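Local coordinates for separin (Saccharomyces cerevisiae, PDB 5U1T), which acts as a caspase-like cysteine protease that cleaves the SCC1 subunit of cohesin at the onset of anaphase, letting chromosomes segregate, at residues S96-L101 with H111-I116; F100-T105 with Y127-L132; Q138-R143 with L180-V185. All blocks are in the same frame, centred on the assembly; numbering follows the deposited sequence.

Contact 1: residues S96-L101 with H111-I116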
loop_
_atom_site.group_PDB
_atom_site.type_symbol
_atom_site.label_atom_id
_atom_site.label_comp_id
_atom_site.label_asym_id
_atom_site.label_seq_id
_atom_site.Cartn_x
_atom_site.Cartn_y
_atom_site.Cartn_z
ATOM N N SER A 96 -26.998 27.395 54.614
ATOM C CA SER A 96 -26.709 27.636 53.221
ATOM C C SER A 96 -25.403 26.919 52.830
ATOM O O SER A 96 -25.176 26.645 51.649
ATOM C CB SER A 96 -26.672 29.137 52.928
ATOM O OG SER A 96 -25.681 29.767 53.689
ATOM N N GLU A 97 -24.581 26.579 53.823
ATOM C CA GLU A 97 -23.430 25.705 53.595
ATOM C C GLU A 97 -23.828 24.292 53.156
ATOM O O GLU A 97 -23.137 23.685 52.337
ATOM C CB GLU A 97 -22.560 25.602 54.843
ATOM C CG GLU A 97 -21.621 26.756 55.026
ATOM C CD GLU A 97 -20.575 26.808 53.954
ATOM O OE1 GLU A 97 -20.319 25.760 53.308
ATOM O OE2 GLU A 97 -20.008 27.900 53.754
ATOM N N ILE A 98 -24.925 23.778 53.711
ATOM C CA ILE A 98 -25.472 22.474 53.349
ATOM C C ILE A 98 -25.887 22.472 51.881
ATOM O O ILE A 98 -25.488 21.606 51.089
ATOM C CB ILE A 98 -26.695 22.108 54.243
ATOM C CG1 ILE A 98 -26.244 21.709 55.658
ATOM C CG2 ILE A 98 -27.563 21.035 53.599
ATOM C CD1 ILE A 98 -27.324 21.057 56.490
ATOM N N ILE A 99 -26.703 23.461 51.533
ATOM C CA ILE A 99 -27.132 23.688 50.157
ATOM C C ILE A 99 -25.933 23.819 49.182
ATOM O O ILE A 99 -25.933 23.204 48.121
ATOM C CB ILE A 99 -28.052 24.932 50.114
ATOM C CG1 ILE A 99 -29.373 24.563 50.780
ATOM C CG2 ILE A 99 -28.274 25.425 48.692
ATOM C CD1 ILE A 99 -30.259 25.750 51.146
ATOM N N PHE A 100 -24.922 24.587 49.585
ATOM C CA PHE A 100 -23.687 24.766 48.831
ATOM C C PHE A 100 -22.986 23.429 48.591
ATOM O O PHE A 100 -22.632 23.106 47.461
ATOM C CB PHE A 100 -22.779 25.739 49.582
ATOM C CG PHE A 100 -21.456 26.011 48.916
ATOM C CD1 PHE A 100 -21.364 26.193 47.544
ATOM C CD2 PHE A 100 -20.294 26.140 49.686
ATOM C CE1 PHE A 100 -20.119 26.466 46.935
ATOM C CE2 PHE A 100 -19.057 26.421 49.092
ATOM C CZ PHE A 100 -18.970 26.581 47.712
ATOM N N LEU A 101 -22.827 22.645 49.658
ATOM C CA LEU A 101 -22.205 21.331 49.585
ATOM C C LEU A 101 -22.937 20.444 48.570
ATOM O O LEU A 101 -22.311 19.726 47.755
ATOM C CB LEU A 101 -22.186 20.667 50.976
ATOM C CG LEU A 101 -21.474 19.309 51.133
ATOM C CD1 LEU A 101 -20.958 19.105 52.554
ATOM C CD2 LEU A 101 -22.362 18.122 50.713
ATOM N N HIS A 111 -32.334 24.954 46.525
ATOM C CA HIS A 111 -32.316 26.326 46.987
ATOM C C HIS A 111 -33.181 26.490 48.232
ATOM O O HIS A 111 -33.667 27.581 48.536
ATOM C CB HIS A 111 -32.735 27.286 45.866
ATOM C CG HIS A 111 -33.922 26.828 45.081
ATOM N ND1 HIS A 111 -33.803 26.239 43.837
ATOM C CD2 HIS A 111 -35.250 26.913 45.341
ATOM C CE1 HIS A 111 -35.013 25.958 43.377
ATOM N NE2 HIS A 111 -35.910 26.355 44.273
ATOM N N SER A 112 -33.337 25.382 48.953
ATOM C CA SER A 112 -33.921 25.346 50.287
ATOM C C SER A 112 -33.531 24.040 50.959
ATOM O O SER A 112 -33.059 23.102 50.304
ATOM C CB SER A 112 -35.445 25.488 50.232
ATOM O OG SER A 112 -36.077 24.295 49.806
ATOM N N LEU A 113 -33.734 23.960 52.271
ATOM C CA LEU A 113 -33.418 22.726 52.976
ATOM C C LEU A 113 -34.404 21.636 52.564
ATOM O O LEU A 113 -34.124 20.449 52.681
ATOM C CB LEU A 113 -33.431 22.947 54.484
ATOM C CG LEU A 113 -32.224 23.689 55.071
ATOM C CD1 LEU A 113 -32.260 23.651 56.608
ATOM C CD2 LEU A 113 -30.919 23.092 54.533
ATOM N N LYS A 114 -35.553 22.052 52.050
ATOM C CA LYS A 114 -36.593 21.116 51.655
ATOM C C LYS A 114 -36.114 20.291 50.469
ATOM O O LYS A 114 -36.449 19.111 50.338
ATOM C CB LYS A 114 -37.884 21.877 51.336
ATOM C CG LYS A 114 -38.918 21.123 50.523
ATOM C CD LYS A 114 -39.300 21.978 49.322
ATOM C CE LYS A 114 -40.375 21.347 48.465
ATOM N NZ LYS A 114 -40.566 22.163 47.226
ATOM N N ASN A 115 -35.309 20.923 49.619
ATOM C CA ASN A 115 -34.734 20.264 48.449
ATOM C C ASN A 115 -33.672 19.205 48.837
ATOM O O ASN A 115 -33.598 18.140 48.230
ATOM C CB ASN A 115 -34.131 21.311 47.499
ATOM C CG ASN A 115 -35.186 22.214 46.832
ATOM O OD1 ASN A 115 -36.307 21.789 46.532
ATOM N ND2 ASN A 115 -34.801 23.461 46.566
ATOM N N ILE A 116 -32.863 19.516 49.848
ATOM C CA ILE A 116 -31.960 18.563 50.484
ATOM C C ILE A 116 -32.715 17.339 50.998
ATOM O O ILE A 116 -32.418 16.204 50.610
ATOM C CB ILE A 116 -31.202 19.212 51.664
ATOM C CG1 ILE A 116 -30.382 20.411 51.179
ATOM C CG2 ILE A 116 -30.344 18.194 52.415
ATOM C CD1 ILE A 116 -29.528 20.146 49.943
#

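Contact 2: residues F100-T105 with Y127-L132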
loop_
_atom_site.group_PDB
_atom_site.type_symbol
_atom_site.label_atom_id
_atom_site.label_comp_id
_atom_site.label_asym_id
_atom_site.label_seq_id
_atom_site.Cartn_x
_atom_site.Cartn_y
_atom_site.Cartn_z
ATOM N N PHE A 100 -24.922 24.587 49.585
ATOM C CA PHE A 100 -23.687 24.766 48.831
ATOM C C PHE A 100 -22.986 23.429 48.591
ATOM O O PHE A 100 -22.632 23.106 47.461
ATOM C CB PHE A 100 -22.779 25.739 49.582
ATOM C CG PHE A 100 -21.456 26.011 48.916
ATOM C CD1 PHE A 100 -21.364 26.193 47.544
ATOM C CD2 PHE A 100 -20.294 26.140 49.686
ATOM C CE1 PHE A 100 -20.119 26.466 46.935
ATOM C CE2 PHE A 100 -19.057 26.421 49.092
ATOM C CZ PHE A 100 -18.970 26.581 47.712
ATOM N N LEU A 101 -22.827 22.645 49.658
ATOM C CA LEU A 101 -22.205 21.331 49.585
ATOM C C LEU A 101 -22.937 20.444 48.570
ATOM O O LEU A 101 -22.311 19.726 47.755
ATOM C CB LEU A 101 -22.186 20.667 50.976
ATOM C CG LEU A 101 -21.474 19.309 51.133
ATOM C CD1 LEU A 101 -20.958 19.105 52.554
ATOM C CD2 LEU A 101 -22.362 18.122 50.713
ATOM N N PHE A 102 -24.264 20.497 48.630
ATOM C CA PHE A 102 -25.086 19.657 47.783
ATOM C C PHE A 102 -25.024 20.100 46.329
ATOM O O PHE A 102 -24.911 19.270 45.432
ATOM C CB PHE A 102 -26.519 19.669 48.248
ATOM C CG PHE A 102 -27.405 18.743 47.491
ATOM C CD1 PHE A 102 -27.558 17.434 47.896
ATOM C CD2 PHE A 102 -28.111 19.183 46.383
ATOM C CE1 PHE A 102 -28.391 16.577 47.210
ATOM C CE2 PHE A 102 -28.951 18.331 45.689
ATOM C CZ PHE A 102 -29.091 17.026 46.104
ATOM N N ASN A 103 -25.094 21.408 46.108
ATOM C CA ASN A 103 -25.129 21.945 44.762
ATOM C C ASN A 103 -23.830 21.677 44.003
ATOM O O ASN A 103 -23.843 21.481 42.803
ATOM C CB ASN A 103 -25.430 23.437 44.798
ATOM C CG ASN A 103 -26.891 23.716 45.015
ATOM O OD1 ASN A 103 -27.740 22.840 44.847
ATOM N ND2 ASN A 103 -27.197 24.937 45.395
ATOM N N GLU A 104 -22.725 21.633 44.735
ATOM C CA GLU A 104 -21.420 21.438 44.161
ATOM C C GLU A 104 -21.136 19.986 43.842
ATOM O O GLU A 104 -20.075 19.680 43.349
ATOM C CB GLU A 104 -20.351 21.947 45.110
ATOM C CG GLU A 104 -20.406 23.414 45.394
ATOM C CD GLU A 104 -19.758 24.231 44.309
ATOM O OE1 GLU A 104 -20.442 24.563 43.328
ATOM O OE2 GLU A 104 -18.563 24.551 44.416
ATOM N N THR A 105 -22.073 19.088 44.110
ATOM C CA THR A 105 -21.758 17.662 44.050
ATOM C C THR A 105 -22.885 16.837 43.435
ATOM O O THR A 105 -22.875 15.612 43.521
ATOM C CB THR A 105 -21.441 17.106 45.468
ATOM O OG1 THR A 105 -22.495 17.475 46.391
ATOM C CG2 THR A 105 -20.114 17.654 45.989
ATOM N N TYR A 127 -22.778 8.529 49.853
ATOM C CA TYR A 127 -21.840 8.375 50.954
ATOM C C TYR A 127 -21.926 9.520 51.978
ATOM O O TYR A 127 -21.172 9.543 52.934
ATOM C CB TYR A 127 -20.411 8.254 50.394
ATOM C CG TYR A 127 -19.887 9.468 49.647
ATOM C CD1 TYR A 127 -19.205 10.479 50.323
ATOM C CD2 TYR A 127 -20.056 9.605 48.264
ATOM C CE1 TYR A 127 -18.709 11.592 49.648
ATOM C CE2 TYR A 127 -19.550 10.719 47.570
ATOM C CZ TYR A 127 -18.873 11.702 48.270
ATOM O OH TYR A 127 -18.374 12.812 47.627
ATOM N N TYR A 128 -22.826 10.476 51.770
ATOM C CA TYR A 128 -23.019 11.553 52.748
ATOM C C TYR A 128 -24.487 11.996 52.911
ATOM O O TYR A 128 -24.831 12.648 53.904
ATOM C CB TYR A 128 -22.164 12.784 52.380
ATOM C CG TYR A 128 -22.639 13.559 51.149
ATOM C CD1 TYR A 128 -23.718 14.444 51.223
ATOM C CD2 TYR A 128 -22.009 13.405 49.917
ATOM C CE1 TYR A 128 -24.160 15.140 50.100
ATOM C CE2 TYR A 128 -22.431 14.110 48.797
ATOM C CZ TYR A 128 -23.509 14.979 48.889
ATOM O OH TYR A 128 -23.944 15.688 47.779
ATOM N N LEU A 129 -25.326 11.655 51.931
ATOM C CA LEU A 129 -26.676 12.209 51.823
ATOM C C LEU A 129 -27.482 12.015 53.113
ATOM O O LEU A 129 -28.084 12.954 53.629
ATOM C CB LEU A 129 -27.423 11.583 50.635
ATOM C CG LEU A 129 -28.838 12.144 50.430
ATOM C CD1 LEU A 129 -28.800 13.635 50.102
ATOM C CD2 LEU A 129 -29.596 11.378 49.367
ATOM N N SER A 130 -27.485 10.776 53.587
ATOM C CA SER A 130 -27.961 10.403 54.907
ATOM C C SER A 130 -27.559 11.402 55.982
ATOM O O SER A 130 -28.416 11.953 56.664
ATOM C CB SER A 130 -27.427 9.013 55.259
ATOM O OG SER A 130 -27.374 8.793 56.664
ATOM N N ASN A 131 -26.264 11.652 56.129
ATOM C CA ASN A 131 -25.828 12.538 57.191
ATOM C C ASN A 131 -26.145 14.002 56.896
ATOM O O ASN A 131 -26.333 14.793 57.826
ATOM C CB ASN A 131 -24.339 12.354 57.461
ATOM C CG ASN A 131 -24.001 10.929 57.863
ATOM O OD1 ASN A 131 -24.637 10.337 58.755
ATOM N ND2 ASN A 131 -23.022 10.350 57.179
ATOM N N LEU A 132 -26.220 14.367 55.616
ATOM C CA LEU A 132 -26.566 15.737 55.253
ATOM C C LEU A 132 -27.989 16.060 55.725
ATOM O O LEU A 132 -28.236 17.090 56.333
ATOM C CB LEU A 132 -26.432 15.951 53.736
ATOM C CG LEU A 132 -26.505 17.406 53.246
ATOM C CD1 LEU A 132 -25.349 18.255 53.792
ATOM C CD2 LEU A 132 -26.577 17.493 51.721
#

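Contact 3: residues Q138-R143 with L180-V185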
loop_
_atom_site.group_PDB
_atom_site.type_symbol
_atom_site.label_atom_id
_atom_site.label_comp_id
_atom_site.label_asym_id
_atom_site.label_seq_id
_atom_site.Cartn_x
_atom_site.Cartn_y
_atom_site.Cartn_z
ATOM N N GLN A 138 -31.425 18.805 62.002
ATOM C CA GLN A 138 -30.877 19.458 63.189
ATOM C C GLN A 138 -31.100 20.957 63.103
ATOM O O GLN A 138 -31.573 21.574 64.061
ATOM C CB GLN A 138 -29.381 19.140 63.346
ATOM C CG GLN A 138 -28.659 19.810 64.524
ATOM C CD GLN A 138 -29.178 19.365 65.892
ATOM O OE1 GLN A 138 -29.835 18.329 66.023
ATOM N NE2 GLN A 138 -28.884 20.163 66.920
ATOM N N ILE A 139 -30.781 21.537 61.949
ATOM C CA ILE A 139 -30.934 22.968 61.729
ATOM C C ILE A 139 -32.404 23.380 61.836
ATOM O O ILE A 139 -32.719 24.337 62.550
ATOM C CB ILE A 139 -30.345 23.389 60.357
ATOM C CG1 ILE A 139 -28.839 23.117 60.337
ATOM C CG2 ILE A 139 -30.595 24.856 60.083
ATOM C CD1 ILE A 139 -28.165 23.430 59.033
ATOM N N ILE A 140 -33.299 22.651 61.162
ATOM C CA ILE A 140 -34.739 22.950 61.210
ATOM C C ILE A 140 -35.221 22.925 62.655
ATOM O O ILE A 140 -36.064 23.732 63.091
ATOM C CB ILE A 140 -35.564 21.949 60.373
ATOM C CG1 ILE A 140 -35.143 22.004 58.904
ATOM C CG2 ILE A 140 -37.051 22.240 60.490
ATOM C CD1 ILE A 140 -35.803 20.967 58.035
ATOM N N LEU A 141 -34.662 21.998 63.416
ATOM C CA LEU A 141 -34.970 21.923 64.825
ATOM C C LEU A 141 -34.462 23.144 65.586
ATOM O O LEU A 141 -35.234 23.803 66.265
ATOM C CB LEU A 141 -34.377 20.655 65.412
ATOM C CG LEU A 141 -34.868 20.407 66.823
ATOM C CD1 LEU A 141 -36.381 20.312 66.811
ATOM C CD2 LEU A 141 -34.234 19.134 67.327
ATOM N N LYS A 142 -33.176 23.458 65.472
ATOM C CA LYS A 142 -32.622 24.548 66.267
ATOM C C LYS A 142 -33.085 25.929 65.812
ATOM O O LYS A 142 -33.045 26.881 66.591
ATOM C CB LYS A 142 -31.103 24.491 66.271
ATOM C CG LYS A 142 -30.570 23.271 66.973
ATOM C CD LYS A 142 -31.292 23.065 68.291
ATOM C CE LYS A 142 -30.400 23.365 69.480
ATOM N NZ LYS A 142 -29.600 22.146 69.886
ATOM N N ARG A 143 -33.525 26.053 64.562
ATOM C CA ARG A 143 -34.129 27.304 64.107
ATOM C C ARG A 143 -35.613 27.373 64.482
ATOM O O ARG A 143 -36.278 28.392 64.243
ATOM C CB ARG A 143 -33.958 27.467 62.600
ATOM C CG ARG A 143 -32.510 27.622 62.151
ATOM C CD ARG A 143 -32.409 28.039 60.694
ATOM N NE ARG A 143 -32.483 29.483 60.500
ATOM C CZ ARG A 143 -32.009 30.108 59.427
ATOM N NH1 ARG A 143 -31.436 29.406 58.455
ATOM N NH2 ARG A 143 -32.108 31.426 59.323
ATOM N N LEU A 180 -37.603 11.725 67.846
ATOM C CA LEU A 180 -38.178 11.917 69.140
ATOM C C LEU A 180 -38.200 13.374 69.455
ATOM O O LEU A 180 -39.162 13.881 69.994
ATOM C CB LEU A 180 -37.344 11.218 70.185
ATOM C CG LEU A 180 -37.836 11.501 71.593
ATOM C CD1 LEU A 180 -39.087 10.683 71.822
ATOM C CD2 LEU A 180 -36.772 11.164 72.616
ATOM N N SER A 181 -37.141 14.071 69.091
ATOM C CA SER A 181 -37.085 15.483 69.375
ATOM C C SER A 181 -38.079 16.269 68.531
ATOM O O SER A 181 -38.574 17.285 68.957
ATOM C CB SER A 181 -35.666 16.004 69.285
ATOM O OG SER A 181 -35.449 16.581 68.037
ATOM N N PHE A 182 -38.367 15.806 67.333
ATOM C CA PHE A 182 -39.363 16.462 66.522
ATOM C C PHE A 182 -40.716 16.195 67.148
ATOM O O PHE A 182 -41.559 17.065 67.226
ATOM C CB PHE A 182 -39.311 15.951 65.094
ATOM C CG PHE A 182 -38.524 16.827 64.182
ATOM C CD1 PHE A 182 -37.177 17.005 64.375
ATOM C CD2 PHE A 182 -39.134 17.493 63.159
ATOM C CE1 PHE A 182 -36.447 17.822 63.560
ATOM C CE2 PHE A 182 -38.411 18.313 62.333
ATOM C CZ PHE A 182 -37.067 18.475 62.532
ATOM N N PHE A 183 -40.912 14.975 67.607
ATOM C CA PHE A 183 -42.146 14.580 68.236
ATOM C C PHE A 183 -42.370 15.463 69.418
ATOM O O PHE A 183 -43.464 15.913 69.671
ATOM C CB PHE A 183 -42.016 13.151 68.699
ATOM C CG PHE A 183 -42.980 12.767 69.764
ATOM C CD1 PHE A 183 -44.301 12.534 69.463
ATOM C CD2 PHE A 183 -42.552 12.595 71.057
ATOM C CE1 PHE A 183 -45.183 12.157 70.443
ATOM C CE2 PHE A 183 -43.426 12.223 72.044
ATOM C CZ PHE A 183 -44.743 12.002 71.734
ATOM N N SER A 184 -41.306 15.716 70.144
ATOM C CA SER A 184 -41.398 16.585 71.307
ATOM C C SER A 184 -41.888 17.999 70.965
ATOM O O SER A 184 -42.878 18.467 71.538
ATOM C CB SER A 184 -40.042 16.664 72.011
ATOM O OG SER A 184 -39.981 17.836 72.808
ATOM N N VAL A 185 -41.213 18.676 70.035
ATOM C CA VAL A 185 -41.469 20.105 69.815
ATOM C C VAL A 185 -42.667 20.417 68.926
ATOM O O VAL A 185 -43.154 21.543 68.937
ATOM C CB VAL A 185 -40.254 20.818 69.188
ATOM C CG1 VAL A 185 -39.081 20.830 70.140
ATOM C CG2 VAL A 185 -39.887 20.163 67.884
#

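Contact 1: residues S96-L101 with H111-I116
I98 and I99, neighbours on helix 91-103, meet the start of the short helix 113-117 and the loop residues that lead into it, joining these two elements of the helical domain. I98 comes first and works through its branch methyl. A chi1 of -74° puts CG1 beside the backbone N and leaves CG2 anti to it, facing the second segment, where it meets two partners: CG1 of I116 lies 3.8 Å from CG2 of I98, and CD2 of L113 lies 4.0 Å from the same methyl. The side chains of I98 and L113 run at about a right angle to each other, so they touch at one point rather than along their lengths. L132, L135 and I139 of helix 129-142 and I82 of helix 69-87 also touch I98; a branched, wholly apolar residue suits a place where three other helices converge.

I99 follows, a step further round the helix, and uses its longer arm. Its CD1 ends against the backbone of the loop, 3.7 Å from C of S112. Further back along the chain, CG1 of I99 lies 4.3 Å from CD2 of L113, while CD1 of I116 comes within 4.3 Å of CA of I99. The peptide under I99 leads straight into a helix start: S112 is the N-cap of helix 113-117, and its OG accepts weak bonds from the backbone N of K114 (3.2 Å) and of N115. Serine fits because its short hydroxyl can turn back to these first-turn amides.

No hydrogen bond crosses between the segments. Dispersion and the burial of branched aliphatic carbon therefore carry the contact, and apolar I99 lies against a turn whose K114 and N115 amides reach S112 OG, though weakly.

Contact 2: residues F100-T105 with Y127-L132
OG1 of T105 is held from two sides by polar partners. It accepts the phenol proton of Y128, whose OH stands 2.7 Å from OG1 of T105, and it passes its own proton back to the helix it follows, to O of L101 at 2.6 Å. The second bond meets the carbonyl at a C=O...donor angle of 142° and lies 17° out of the carbonyl plane. Threonine suits the turn just after helix 91-103 because its hydroxyl can serve a helix carbonyl and an incoming donor at once. The OH of Y128 is also bonded to N106 ND2, just beyond the first segment.

Y128 reaches across because its CG takes the crowded position between backbone N and carbonyl carbon (chi1 71°), from the N-cap site of helix 129-142. L101 lays CD2 over one face of the Y128 ring, 4.0 Å from the ring centroid, a CH-pi contact. Beside this, F102 adds an apolar layer: its CD1 is 3.9 Å from CD2 of L132, and CD1 of L129 sits at the edge of the F102 ring, 4.1 Å from CE1. I116 of helix 113-117 packs on both F102 and L132.

A phenylalanine in place of Y128 would probably leave T105 OG1 without its donor and N106 ND2 without its acceptor, letting the helix end move more freely. The contact thus threads a relay of hydroxyl bonds through buried apolar surroundings, where hydroxyls need partners and where the tyrosine supplies both a ring for leucine and a phenol for threonine.

Contact 3: residues Q138-R143 with L180-V185
The ring of F182 is met obliquely by aliphatic carbon of two residues of helix 129-142. CB of L141 lies 4.0 Å from CE1 of F182, and CG2 of I140 lies 4.3 Å from CZ of F182, both at a slant to the ring plane. V146 and I153 of helix 146-158 also touch this ring, so phenylalanine serves as a broad apolar surface that three helices can share. The far face of helix 172-185 carries F183, which meets F220 and forms a cation-pi contact with K190.

L141 carries most of the remaining contact. Its CG is anti to the backbone N (chi1 -170°), which extends the fork toward helix 172-185. CD1 reaches 3.7 Å from CG2 of V185, the two side chains crossing obliquely, and also comes 4.1 Å from CE1 of F182. The other prong, CD2, lies over S181, 4.0 Å from its CB. This is the packing of two helices that run in nearly the same direction: the axes of the segments 138-142 and 180-185 make an angle of 24° and approach to 11.0 Å, within an all-helical domain. Between them in the chain come helices 146-158 and 160-163; V146 of the first touches both L141 and F182.

S181 OG is hydrogen-bonded to O of I178, so the serine hydroxyl has a partner within its own helix. The second protein chain of the assembly also packs on L141 and S181, and its backbone is hydrogen-bonded to Q138 OE1 and K142 NZ.

Overall arrangement
All three contacts belong to the helical part of the chain, on one side of its centre and away from C1497, the probable catalytic cysteine. Contacts 1 and 2 both start from helix 91-103, their centres about 9 Å apart, and they touch through I116 and F102. Contact 2 shares helix 129-142 with contact 3, whose centre lies about 20 Å away, while I98 and L113 of contact 1 pack on I139 and I140. Chemically they diverge: contact 2, wholly buried, adds a hydroxyl relay to its hydrocarbon; contact 1, partly buried, and contact 3, mostly buried, join their segments by apolar packing. Contact 3 borders another protein chain more extensively than contact 2, where N131 alone reaches it.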